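Local coordinates for protein NAD(P)H-FMN oxidoreductase (Bacillus subtilis, PDB 5LVA) that binds flavin mononucleotide and probably uses it to carry electrons from NAD(P)H to an acceptor, as expected of a flavin reductase, at residues Arg59-Phe64 and Met102-Ala107; Ala7-Met12 and Gln63-Trp68; Met1-Leu6 and Pro29-Arg34. All coordinates share one frame; numbering follows the deposited sequence.

Contact 1: residues Arg59-Phe64 and Met102-Ala107. With FMN (flavin mononucleotide), chain C.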
loop_
_atom_site.group_PDB
_atom_site.type_symbol
_atom_site.label_atom_id
_atom_site.label_comp_id
_atom_site.label_asym_id
_atom_site.label_seq_id
_atom_site.Cartn_x
_atom_site.Cartn_y
_atom_site.Cartn_z
ATOM N N ARG A 59 -0.885 -9.479 -7.758
ATOM C CA ARG A 59 -0.190 -8.767 -6.707
ATOM C C ARG A 59 -1.036 -7.601 -6.227
ATOM O O ARG A 59 -1.594 -6.877 -7.028
ATOM C CB ARG A 59 1.162 -8.264 -7.203
ATOM C CG ARG A 59 1.945 -7.503 -6.152
ATOM C CD ARG A 59 3.187 -6.871 -6.723
ATOM N NE ARG A 59 4.179 -7.871 -7.077
ATOM C CZ ARG A 59 5.425 -7.593 -7.436
ATOM N NH1 ARG A 59 5.835 -6.336 -7.496
ATOM N NH2 ARG A 59 6.263 -8.579 -7.739
ATOM N N ILE A 60 -1.126 -7.418 -4.916
ATOM C CA ILE A 60 -1.875 -6.308 -4.348
ATOM C C ILE A 60 -0.963 -5.351 -3.589
ATOM O O ILE A 60 -0.228 -5.755 -2.694
ATOM C CB ILE A 60 -2.965 -6.807 -3.421
ATOM C CG1 ILE A 60 -3.735 -7.916 -4.120
ATOM C CG2 ILE A 60 -3.886 -5.665 -3.038
ATOM C CD1 ILE A 60 -4.829 -8.465 -3.320
ATOM N N VAL A 61 -1.014 -4.080 -3.973
ATOM C CA VAL A 61 -0.149 -3.054 -3.411
ATOM C C VAL A 61 -0.953 -2.045 -2.625
ATOM O O VAL A 61 -1.819 -1.388 -3.171
ATOM C CB VAL A 61 0.629 -2.324 -4.509
ATOM C CG1 VAL A 61 1.438 -1.200 -3.927
ATOM C CG2 VAL A 61 1.522 -3.295 -5.256
ATOM N N PHE A 62 -0.669 -1.926 -1.339
ATOM C CA PHE A 62 -1.325 -0.926 -0.513
ATOM C C PHE A 62 -0.455 0.318 -0.446
ATOM O O PHE A 62 0.636 0.287 0.116
ATOM C CB PHE A 62 -1.606 -1.476 0.883
ATOM C CG PHE A 62 -2.491 -2.690 0.888
ATOM C CD1 PHE A 62 -1.958 -3.959 0.719
ATOM C CD2 PHE A 62 -3.856 -2.564 1.049
ATOM C CE1 PHE A 62 -2.776 -5.078 0.718
ATOM C CE2 PHE A 62 -4.682 -3.672 1.041
ATOM C CZ PHE A 62 -4.139 -4.933 0.884
ATOM N N GLN A 63 -0.927 1.404 -1.054
ATOM C CA GLN A 63 -0.175 2.647 -1.110
ATOM C C GLN A 63 -0.817 3.691 -0.223
ATOM O O GLN A 63 -1.993 3.980 -0.365
ATOM C CB GLN A 63 -0.079 3.158 -2.541
ATOM C CG GLN A 63 0.781 4.393 -2.692
ATOM C CD GLN A 63 0.804 4.951 -4.104
ATOM O OE1 GLN A 63 0.619 4.236 -5.081
ATOM N NE2 GLN A 63 1.050 6.241 -4.211
ATOM N N PHE A 64 -0.046 4.260 0.694
ATOM C CA PHE A 64 -0.588 5.244 1.612
ATOM C C PHE A 64 0.510 6.072 2.227
ATOM O O PHE A 64 1.662 5.692 2.173
ATOM C CB PHE A 64 -1.419 4.563 2.708
ATOM C CG PHE A 64 -0.692 3.472 3.470
ATOM C CD1 PHE A 64 -0.729 2.160 3.033
ATOM C CD2 PHE A 64 -0.009 3.761 4.645
ATOM C CE1 PHE A 64 -0.092 1.179 3.732
ATOM C CE2 PHE A 64 0.628 2.781 5.343
ATOM C CZ PHE A 64 0.593 1.488 4.890
ATOM N N MET A 102 2.247 -6.274 -1.049
ATOM C CA MET A 102 3.290 -5.335 -0.699
ATOM C C MET A 102 2.735 -3.976 -0.270
ATOM O O MET A 102 1.596 -3.627 -0.552
ATOM C CB MET A 102 4.290 -5.197 -1.849
ATOM C CG MET A 102 4.038 -4.129 -2.868
ATOM S SD MET A 102 5.578 -3.682 -3.722
ATOM C CE MET A 102 6.341 -2.809 -2.388
ATOM N N VAL A 103 3.554 -3.247 0.470
ATOM C CA VAL A 103 3.189 -1.948 0.992
ATOM C C VAL A 103 4.060 -0.900 0.339
ATOM O O VAL A 103 5.249 -1.090 0.214
ATOM C CB VAL A 103 3.353 -1.891 2.543
ATOM C CG1 VAL A 103 3.218 -0.457 3.063
ATOM C CG2 VAL A 103 2.350 -2.791 3.205
ATOM N N ALA A 104 3.462 0.203 -0.085
ATOM C CA ALA A 104 4.234 1.347 -0.564
ATOM C C ALA A 104 3.874 2.540 0.292
ATOM O O ALA A 104 2.764 3.023 0.240
ATOM C CB ALA A 104 3.958 1.624 -2.036
ATOM N N VAL A 105 4.813 3.015 1.089
ATOM C CA VAL A 105 4.475 3.981 2.111
ATOM C C VAL A 105 5.455 5.141 2.089
ATOM O O VAL A 105 6.646 4.975 1.858
ATOM C CB VAL A 105 4.438 3.308 3.514
ATOM C CG1 VAL A 105 5.783 2.686 3.863
ATOM C CG2 VAL A 105 4.017 4.284 4.583
ATOM N N SER A 106 4.929 6.335 2.275
ATOM C CA SER A 106 5.760 7.511 2.322
ATOM C C SER A 106 5.790 8.046 3.751
ATOM O O SER A 106 4.787 8.003 4.453
ATOM C CB SER A 106 5.238 8.562 1.347
ATOM O OG SER A 106 3.909 8.905 1.669
ATOM N N ALA A 107 6.937 8.543 4.190
ATOM C CA ALA A 107 7.032 9.030 5.557
ATOM C C ALA A 107 7.698 10.388 5.604
ATOM O O ALA A 107 8.635 10.643 4.865
ATOM C CB ALA A 107 7.789 8.037 6.422
HETATM N N1 FMN C . 5.485 10.996 8.939
HETATM C C2 FMN C . 6.276 10.072 9.593
HETATM O O2 FMN C . 7.438 9.892 9.244
HETATM N N3 FMN C . 5.776 9.333 10.636
HETATM C C4 FMN C . 4.487 9.508 11.052
HETATM O O4 FMN C . 4.082 8.822 11.983
HETATM C C4A FMN C . 3.678 10.446 10.402
HETATM N N5 FMN C . 2.380 10.640 10.797
HETATM C C5A FMN C . 1.577 11.557 10.161
HETATM C C6 FMN C . 0.268 11.725 10.585
HETATM C C7 FMN C . -0.573 12.623 9.965
HETATM C C7M FMN C . -1.987 12.777 10.453
HETATM C C8 FMN C . -0.079 13.377 8.898
HETATM C C8M FMN C . -0.954 14.367 8.188
HETATM C C9 FMN C . 1.234 13.209 8.478
HETATM C C9A FMN C . 2.068 12.293 9.097
HETATM N N10 FMN C . 3.384 12.116 8.690
HETATM C C10 FMN C . 4.182 11.188 9.341
HETATM C "C1'" FMN C . 3.927 12.874 7.511
HETATM C "C2'" FMN C . 3.460 12.035 6.295
HETATM O "O2'" FMN C . 3.968 10.706 6.356
HETATM C "C3'" FMN C . 3.674 12.666 4.909
HETATM O "O3'" FMN C . 2.857 13.810 4.896
HETATM C "C4'" FMN C . 3.267 11.691 3.787
HETATM O "O4'" FMN C . 3.996 10.513 3.943
HETATM C "C5'" FMN C . 3.494 12.064 2.328
HETATM O "O5'" FMN C . 2.520 12.986 1.917
HETATM P P FMN C . 1.691 13.022 0.536
HETATM O O1P FMN C . 0.321 13.342 1.010
HETATM O O2P FMN C . 2.276 14.082 -0.333
HETATM O O3P FMN C . 1.594 11.762 -0.248
#
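Ile60, Phe62 and Phe64 of strand 59-64 bond to the backbone of Met102, Ala104 and Ser106, with the two short axes 4.7 Å apart at their closest and 19° from parallel. Met102 N donates to Ile60 O, and Phe62 N gives the return bond to Met102 O. Ala104 N then donates to Phe62 O at 2.8 Å, and Phe64 N to Ala104 O at 3.1 Å. The last bond, from Ser106 N to Phe64 O, is weak at 3.3 Å.

Val61, Gln63, Met102 and Ala104 share one face of the sheet. Val61 and Met102 lie side by side and point the same way, with Val61 CG2 3.6 Å from Met102 CG. The extended chain of Gln63 leads away from strand 102-106. Its buried amide is held at both ends, OE1 by the hydroxyl of Tyr166 and NE2 by OD1 of Asn18, which should fix its rotation. Asn18 itself hydrogen-bonds FMN, so Gln63 acts as a second-shell residue.

Phe62, Phe64, Val103 and Val105 make up the other face. Phe64 CG sits between the backbone N and the carbonyl carbon (chi1 54°), which swings the ring toward strand 102-106. There Phe64 CZ lies 3.7 Å from Val103 CG1, and Phe64 CE2 lies 3.8 Å from Val105 CG2. Both valines meet the ring at a slant. The Phe62 ring packs edge-to-face with Trp78 of helix 73-82.

Ser106, the last paired residue, hydrogen-bonds FMN O4' through OG at 2.8 Å, and either hydroxyl could donate. These strands belong to a parallel beta-alpha-beta unit with helix 73-82. The flavin lies at the C-terminal end of the strands, as in the flavodoxin-like fold.

Contact 2: residues Ala7-Met12 and Gln63-Trp68; sequences AFHPNM and QFPLYW. With FMN (flavin mononucleotide), chain C.
His9 carries the Tyr67 hydroxyl over one face of its ring, with Tyr67 OH 4.0 Å above the plane and offset toward the rim. Two groups lie in the plane at the imidazole edge, Asn11 N and the FMN phosphate. Asn11 N donates to His9 ND1 at 3.0 Å, which holds the ring's rotation. His9 NE2 points to FMN O1P as the donor, though the modelled distance is too short to be trusted. His9 CG is anti to its backbone N (chi1 -169°), and this carries the ring to the phosphate. Pro65 CG approaches the same ring obliquely.

The Tyr67 ring has the flavin methyl C7M over one face and Pro10 CG at its edge, 4.1 Å from Tyr67 CE2. Trp68 stands at the N5 and C6 edge of the flavin, with FMN C6 over one face of its indole. Trp68 N donates to FMN N5 at 2.9 Å, and Leu66 O accepts from FMN O2' at 2.8 Å.

Further back, Phe8 N bonds to Gln63 O at 2.7 Å and is nearly straight at 166°. Phe8 O sits against Pro65 CD. The loops after two neighbouring parallel strands supply part of the FMN site of a flavodoxin-like fold.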
loop_
_atom_site.group_PDB
_atom_site.type_symbol
_atom_site.label_atom_id
_atom_site.label_comp_id
_atom_site.label_asym_id
_atom_site.label_seq_id
_atom_site.Cartn_x
_atom_site.Cartn_y
_atom_site.Cartn_z
ATOM N N ALA A 7 -4.647 2.766 -3.540
ATOM C CA ALA A 7 -4.083 3.968 -2.933
ATOM C C ALA A 7 -5.021 4.539 -1.895
ATOM O O ALA A 7 -6.200 4.719 -2.156
ATOM C CB ALA A 7 -3.764 4.996 -3.982
ATOM N N PHE A 8 -4.489 4.808 -0.707
ATOM C CA PHE A 8 -5.287 5.341 0.383
ATOM C C PHE A 8 -4.751 6.684 0.866
ATOM O O PHE A 8 -3.897 6.751 1.745
ATOM C CB PHE A 8 -5.341 4.365 1.559
ATOM C CG PHE A 8 -6.064 3.073 1.269
ATOM C CD1 PHE A 8 -5.411 2.018 0.656
ATOM C CD2 PHE A 8 -7.377 2.899 1.665
ATOM C CE1 PHE A 8 -6.055 0.826 0.415
ATOM C CE2 PHE A 8 -8.027 1.704 1.423
ATOM C CZ PHE A 8 -7.367 0.667 0.793
ATOM N N HIS A 9 -5.271 7.748 0.284
ATOM C CA HIS A 9 -4.917 9.089 0.658
ATOM C C HIS A 9 -6.193 9.920 0.694
ATOM O O HIS A 9 -6.967 9.906 -0.247
ATOM C CB HIS A 9 -3.911 9.665 -0.322
ATOM C CG HIS A 9 -3.296 10.944 0.137
ATOM N ND1 HIS A 9 -4.045 12.052 0.471
ATOM C CD2 HIS A 9 -2.007 11.294 0.319
ATOM C CE1 HIS A 9 -3.241 13.027 0.839
ATOM N NE2 HIS A 9 -1.996 12.595 0.758
ATOM N N PRO A 10 -6.431 10.621 1.803
ATOM C CA PRO A 10 -7.691 11.340 1.989
ATOM C C PRO A 10 -7.976 12.371 0.907
ATOM O O PRO A 10 -9.136 12.637 0.606
ATOM C CB PRO A 10 -7.498 12.015 3.336
ATOM C CG PRO A 10 -6.564 11.068 4.072
ATOM C CD PRO A 10 -5.612 10.604 3.030
ATOM N N ASN A 11 -6.930 12.938 0.322
ATOM C CA ASN A 11 -7.094 13.939 -0.721
ATOM C C ASN A 11 -5.975 13.845 -1.733
ATOM O O ASN A 11 -4.962 14.524 -1.623
ATOM C CB ASN A 11 -7.130 15.336 -0.122
ATOM C CG ASN A 11 -7.655 16.379 -1.092
ATOM O OD1 ASN A 11 -7.553 16.238 -2.311
ATOM N ND2 ASN A 11 -8.205 17.448 -0.546
ATOM N N MET A 12 -6.176 13.006 -2.730
ATOM C CA MET A 12 -5.178 12.769 -3.757
ATOM C C MET A 12 -4.885 13.981 -4.665
ATOM O O MET A 12 -3.941 13.960 -5.448
ATOM C CB MET A 12 -5.639 11.594 -4.602
ATOM C CG MET A 12 -4.555 10.777 -5.190
ATOM S SD MET A 12 -3.507 10.042 -3.950
ATOM C CE MET A 12 -2.567 8.970 -5.014
ATOM N N GLN A 63 -0.927 1.404 -1.054
ATOM C CA GLN A 63 -0.175 2.647 -1.110
ATOM C C GLN A 63 -0.817 3.691 -0.223
ATOM O O GLN A 63 -1.993 3.980 -0.365
ATOM C CB GLN A 63 -0.079 3.158 -2.541
ATOM C CG GLN A 63 0.781 4.393 -2.692
ATOM C CD GLN A 63 0.804 4.951 -4.104
ATOM O OE1 GLN A 63 0.619 4.236 -5.081
ATOM N NE2 GLN A 63 1.050 6.241 -4.211
ATOM N N PHE A 64 -0.046 4.260 0.694
ATOM C CA PHE A 64 -0.588 5.244 1.612
ATOM C C PHE A 64 0.510 6.072 2.227
ATOM O O PHE A 64 1.662 5.692 2.173
ATOM C CB PHE A 64 -1.419 4.563 2.708
ATOM C CG PHE A 64 -0.692 3.472 3.470
ATOM C CD1 PHE A 64 -0.729 2.160 3.033
ATOM C CD2 PHE A 64 -0.009 3.761 4.645
ATOM C CE1 PHE A 64 -0.092 1.179 3.732
ATOM C CE2 PHE A 64 0.628 2.781 5.343
ATOM C CZ PHE A 64 0.593 1.488 4.890
ATOM N N PRO A 65 0.164 7.242 2.773
ATOM C CA PRO A 65 1.155 7.946 3.577
ATOM C C PRO A 65 1.191 7.367 4.980
ATOM O O PRO A 65 0.164 6.909 5.470
ATOM C CB PRO A 65 0.641 9.382 3.591
ATOM C CG PRO A 65 -0.821 9.234 3.483
ATOM C CD PRO A 65 -1.032 8.073 2.544
ATOM N N LEU A 66 2.359 7.388 5.608
ATOM C CA LEU A 66 2.490 6.984 6.989
ATOM C C LEU A 66 1.870 8.022 7.895
ATOM O O LEU A 66 2.382 9.131 8.021
ATOM C CB LEU A 66 3.957 6.787 7.364
ATOM C CG LEU A 66 4.247 5.977 8.620
ATOM C CD1 LEU A 66 3.852 4.541 8.376
ATOM C CD2 LEU A 66 5.701 6.086 8.982
ATOM N N TYR A 67 0.766 7.639 8.522
ATOM C CA TYR A 67 0.078 8.464 9.491
ATOM C C TYR A 67 0.159 7.800 10.843
ATOM O O TYR A 67 -0.340 6.694 10.998
ATOM C CB TYR A 67 -1.392 8.652 9.119
ATOM C CG TYR A 67 -1.681 9.585 7.977
ATOM C CD1 TYR A 67 -0.683 10.366 7.399
ATOM C CD2 TYR A 67 -2.962 9.704 7.491
ATOM C CE1 TYR A 67 -0.968 11.223 6.363
ATOM C CE2 TYR A 67 -3.251 10.553 6.463
ATOM C CZ TYR A 67 -2.265 11.317 5.896
ATOM O OH TYR A 67 -2.613 12.166 4.851
ATOM N N TRP A 68 0.753 8.483 11.817
ATOM C CA TRP A 68 1.015 7.930 13.157
ATOM C C TRP A 68 1.485 6.473 13.093
ATOM O O TRP A 68 0.963 5.589 13.770
ATOM C CB TRP A 68 -0.214 8.098 14.055
ATOM C CG TRP A 68 -0.429 9.549 14.351
ATOM C CD1 TRP A 68 -1.405 10.354 13.846
ATOM C CD2 TRP A 68 0.406 10.390 15.157
ATOM N NE1 TRP A 68 -1.249 11.639 14.309
ATOM C CE2 TRP A 68 -0.141 11.691 15.108
ATOM C CE3 TRP A 68 1.558 10.171 15.919
ATOM C CZ2 TRP A 68 0.418 12.760 15.801
ATOM C CZ3 TRP A 68 2.115 11.229 16.599
ATOM C CH2 TRP A 68 1.548 12.509 16.543
HETATM N N1 FMN C . 5.485 10.996 8.939
HETATM C C2 FMN C . 6.276 10.072 9.593
HETATM O O2 FMN C . 7.438 9.892 9.244
HETATM N N3 FMN C . 5.776 9.333 10.636
HETATM C C4 FMN C . 4.487 9.508 11.052
HETATM O O4 FMN C . 4.082 8.822 11.983
HETATM C C4A FMN C . 3.678 10.446 10.402
HETATM N N5 FMN C . 2.380 10.640 10.797
HETATM C C5A FMN C . 1.577 11.557 10.161
HETATM C C6 FMN C . 0.268 11.725 10.585
HETATM C C7 FMN C . -0.573 12.623 9.965
HETATM C C7M FMN C . -1.987 12.777 10.453
HETATM C C8 FMN C . -0.079 13.377 8.898
HETATM C C8M FMN C . -0.954 14.367 8.188
HETATM C C9 FMN C . 1.234 13.209 8.478
HETATM C C9A FMN C . 2.068 12.293 9.097
HETATM N N10 FMN C . 3.384 12.116 8.690
HETATM C C10 FMN C . 4.182 11.188 9.341
HETATM C "C1'" FMN C . 3.927 12.874 7.511
HETATM C "C2'" FMN C . 3.460 12.035 6.295
HETATM O "O2'" FMN C . 3.968 10.706 6.356
HETATM C "C3'" FMN C . 3.674 12.666 4.909
HETATM O "O3'" FMN C . 2.857 13.810 4.896
HETATM C "C4'" FMN C . 3.267 11.691 3.787
HETATM O "O4'" FMN C . 3.996 10.513 3.943
HETATM C "C5'" FMN C . 3.494 12.064 2.328
HETATM O "O5'" FMN C . 2.520 12.986 1.917
HETATM P P FMN C . 1.691 13.022 0.536
HETATM O O1P FMN C . 0.321 13.342 1.010
HETATM O O2P FMN C . 2.276 14.082 -0.333
HETATM O O3P FMN C . 1.594 11.762 -0.248
#

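Contact 3: residues Met1-Leu6 and Pro29-Arg34; sequences MKVLVL and PGITLR
Arg34 rises from the sheet beside Leu6, pointing the same way; its CB lies 4.0 Å from Val5 O. Arg34 CD then rests 4.1 Å from Leu4 CD1, and a bend at chi3 (66°) turns the guanidinium group. At the tip, Arg34 NH1 lies 3.8 Å from Leu6 CD2, which meets the group obliquely. NH1 also makes a salt bridge to Glu50, and NH2 makes one to Glu39. These two carboxylates probably fix the end of the chain, while its CD packs on Leu4.

The backbones pair in parallel. Val3 N bonds to Gly30 O, and Thr32 N bonds to Val3 O at 2.9 Å. Val5 N and Arg34 N continue the pattern to Thr32 O and Val5 O. On the opposite face from Arg34, Ile31 CD1 touches Val3 CB at 3.6 Å, and Ile31 CG2 meets Val5 CG2 at 4.1 Å.

Strand 31-35 is the outermost on this side of the sheet, and strand 3-7 separates it from strand 59-65. Helix 47-56 packs on the Leu4 and Arg34 face through Leu53, and helix 156-171 lies over Val3, Val5 and Ile31.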
loop_
_atom_site.group_PDB
_atom_site.type_symbol
_atom_site.label_atom_id
_atom_site.label_comp_id
_atom_site.label_asym_id
_atom_site.label_seq_id
_atom_site.Cartn_x
_atom_site.Cartn_y
_atom_site.Cartn_z
ATOM N N MET A 1 2.716 -9.655 -12.925
ATOM C CA MET A 1 2.109 -9.152 -14.160
ATOM C C MET A 1 0.884 -8.288 -13.858
ATOM O O MET A 1 0.916 -7.081 -14.069
ATOM C CB MET A 1 1.740 -10.313 -15.094
ATOM C CG MET A 1 1.430 -9.923 -16.547
ATOM S SD MET A 1 2.328 -8.485 -17.181
ATOM C CE MET A 1 2.062 -8.631 -18.951
ATOM N N LYS A 2 -0.189 -8.893 -13.355
ATOM C CA LYS A 2 -1.385 -8.122 -13.009
ATOM C C LYS A 2 -1.303 -7.515 -11.614
ATOM O O LYS A 2 -1.372 -8.214 -10.618
ATOM C CB LYS A 2 -2.636 -8.986 -13.119
ATOM C CG LYS A 2 -3.237 -8.979 -14.496
ATOM C CD LYS A 2 -4.716 -9.258 -14.444
ATOM C CE LYS A 2 -5.154 -10.072 -15.646
ATOM N NZ LYS A 2 -5.945 -11.264 -15.230
ATOM N N VAL A 3 -1.183 -6.196 -11.550
ATOM C CA VAL A 3 -0.933 -5.538 -10.284
ATOM C C VAL A 3 -2.033 -4.574 -9.885
ATOM O O VAL A 3 -2.300 -3.606 -10.579
ATOM C CB VAL A 3 0.392 -4.777 -10.321
ATOM C CG1 VAL A 3 0.669 -4.146 -8.983
ATOM C CG2 VAL A 3 1.529 -5.707 -10.730
ATOM N N LEU A 4 -2.658 -4.842 -8.745
ATOM C CA LEU A 4 -3.682 -3.972 -8.195
ATOM C C LEU A 4 -3.062 -3.004 -7.185
ATOM O O LEU A 4 -2.504 -3.432 -6.187
ATOM C CB LEU A 4 -4.780 -4.811 -7.548
ATOM C CG LEU A 4 -5.987 -4.117 -6.929
ATOM C CD1 LEU A 4 -6.817 -3.392 -7.977
ATOM C CD2 LEU A 4 -6.830 -5.126 -6.203
ATOM N N VAL A 5 -3.120 -1.706 -7.462
ATOM C CA VAL A 5 -2.587 -0.713 -6.537
ATOM C C VAL A 5 -3.725 -0.006 -5.850
ATOM O O VAL A 5 -4.423 0.803 -6.458
ATOM C CB VAL A 5 -1.701 0.360 -7.225
ATOM C CG1 VAL A 5 -1.159 1.337 -6.197
ATOM C CG2 VAL A 5 -0.557 -0.267 -8.000
ATOM N N LEU A 6 -3.912 -0.306 -4.574
ATOM C CA LEU A 6 -4.934 0.358 -3.795
ATOM C C LEU A 6 -4.345 1.556 -3.069
ATOM O O LEU A 6 -3.623 1.392 -2.103
ATOM C CB LEU A 6 -5.556 -0.626 -2.814
ATOM C CG LEU A 6 -5.988 -1.945 -3.457
ATOM C CD1 LEU A 6 -6.505 -2.917 -2.423
ATOM C CD2 LEU A 6 -7.050 -1.669 -4.476
ATOM N N PRO A 29 0.985 -1.056 -18.596
ATOM C CA PRO A 29 0.053 -2.170 -18.743
ATOM C C PRO A 29 0.174 -3.088 -17.541
ATOM O O PRO A 29 1.246 -3.179 -16.941
ATOM C CB PRO A 29 0.519 -2.859 -20.025
ATOM C CG PRO A 29 1.334 -1.837 -20.737
ATOM C CD PRO A 29 1.985 -1.025 -19.672
ATOM N N GLY A 30 -0.923 -3.739 -17.180
ATOM C CA GLY A 30 -0.929 -4.624 -16.034
ATOM C C GLY A 30 -1.350 -3.939 -14.749
ATOM O O GLY A 30 -1.844 -4.590 -13.837
ATOM N N ILE A 31 -1.155 -2.626 -14.680
ATOM C CA ILE A 31 -1.488 -1.878 -13.482
ATOM C C ILE A 31 -2.936 -1.434 -13.468
ATOM O O ILE A 31 -3.416 -0.821 -14.408
ATOM C CB ILE A 31 -0.619 -0.619 -13.323
ATOM C CG1 ILE A 31 0.859 -0.967 -13.312
ATOM C CG2 ILE A 31 -0.959 0.073 -12.032
ATOM C CD1 ILE A 31 1.252 -1.727 -12.113
ATOM N N THR A 32 -3.617 -1.750 -12.379
ATOM C CA THR A 32 -4.912 -1.181 -12.057
ATOM C C THR A 32 -4.746 -0.247 -10.864
ATOM O O THR A 32 -4.620 -0.711 -9.739
ATOM C CB THR A 32 -5.918 -2.270 -11.710
ATOM O OG1 THR A 32 -5.863 -3.293 -12.700
ATOM C CG2 THR A 32 -7.311 -1.727 -11.603
ATOM N N LEU A 33 -4.722 1.059 -11.088
ATOM C CA LEU A 33 -4.592 1.975 -9.963
ATOM C C LEU A 33 -5.965 2.439 -9.534
ATOM O O LEU A 33 -6.835 2.642 -10.355
ATOM C CB LEU A 33 -3.693 3.164 -10.302
ATOM C CG LEU A 33 -3.350 4.015 -9.076
ATOM C CD1 LEU A 33 -1.891 4.408 -9.083
ATOM C CD2 LEU A 33 -4.202 5.256 -9.006
ATOM N N ARG A 34 -6.160 2.557 -8.231
ATOM C CA ARG A 34 -7.427 2.990 -7.683
ATOM C C ARG A 34 -7.191 3.982 -6.556
ATOM O O ARG A 34 -6.234 3.872 -5.805
ATOM C CB ARG A 34 -8.245 1.804 -7.186
ATOM C CG ARG A 34 -8.694 0.868 -8.270
ATOM C CD ARG A 34 -9.506 -0.285 -7.705
ATOM N NE ARG A 34 -10.770 0.165 -7.141
ATOM C CZ ARG A 34 -11.305 -0.312 -6.025
ATOM N NH1 ARG A 34 -10.680 -1.257 -5.346
ATOM N NH2 ARG A 34 -12.457 0.162 -5.580
#

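Overall arrangement
From the N terminus, contact 3 closes first. It brings strand 31-35 back beside strand 3-7 after helix 17-23. Contact 2 opens at the end of strand 3-7 and closes at 63-68, so it crosses contact 3. It sets the loop after strand 3-7 beside the end of strand 59-65. Contact 1 opens on strand 59-65 after contact 3 has closed, and ends on strand 100-106 beyond helix 73-82. It shares Gln63 and Phe64 with contact 2. All three reach one parallel sheet, ordered 31-35, 3-7, 59-65, 100-106, 141-148. Contacts 1 and 2 meet at the FMN, and contact 3 lies toward the sheet edge.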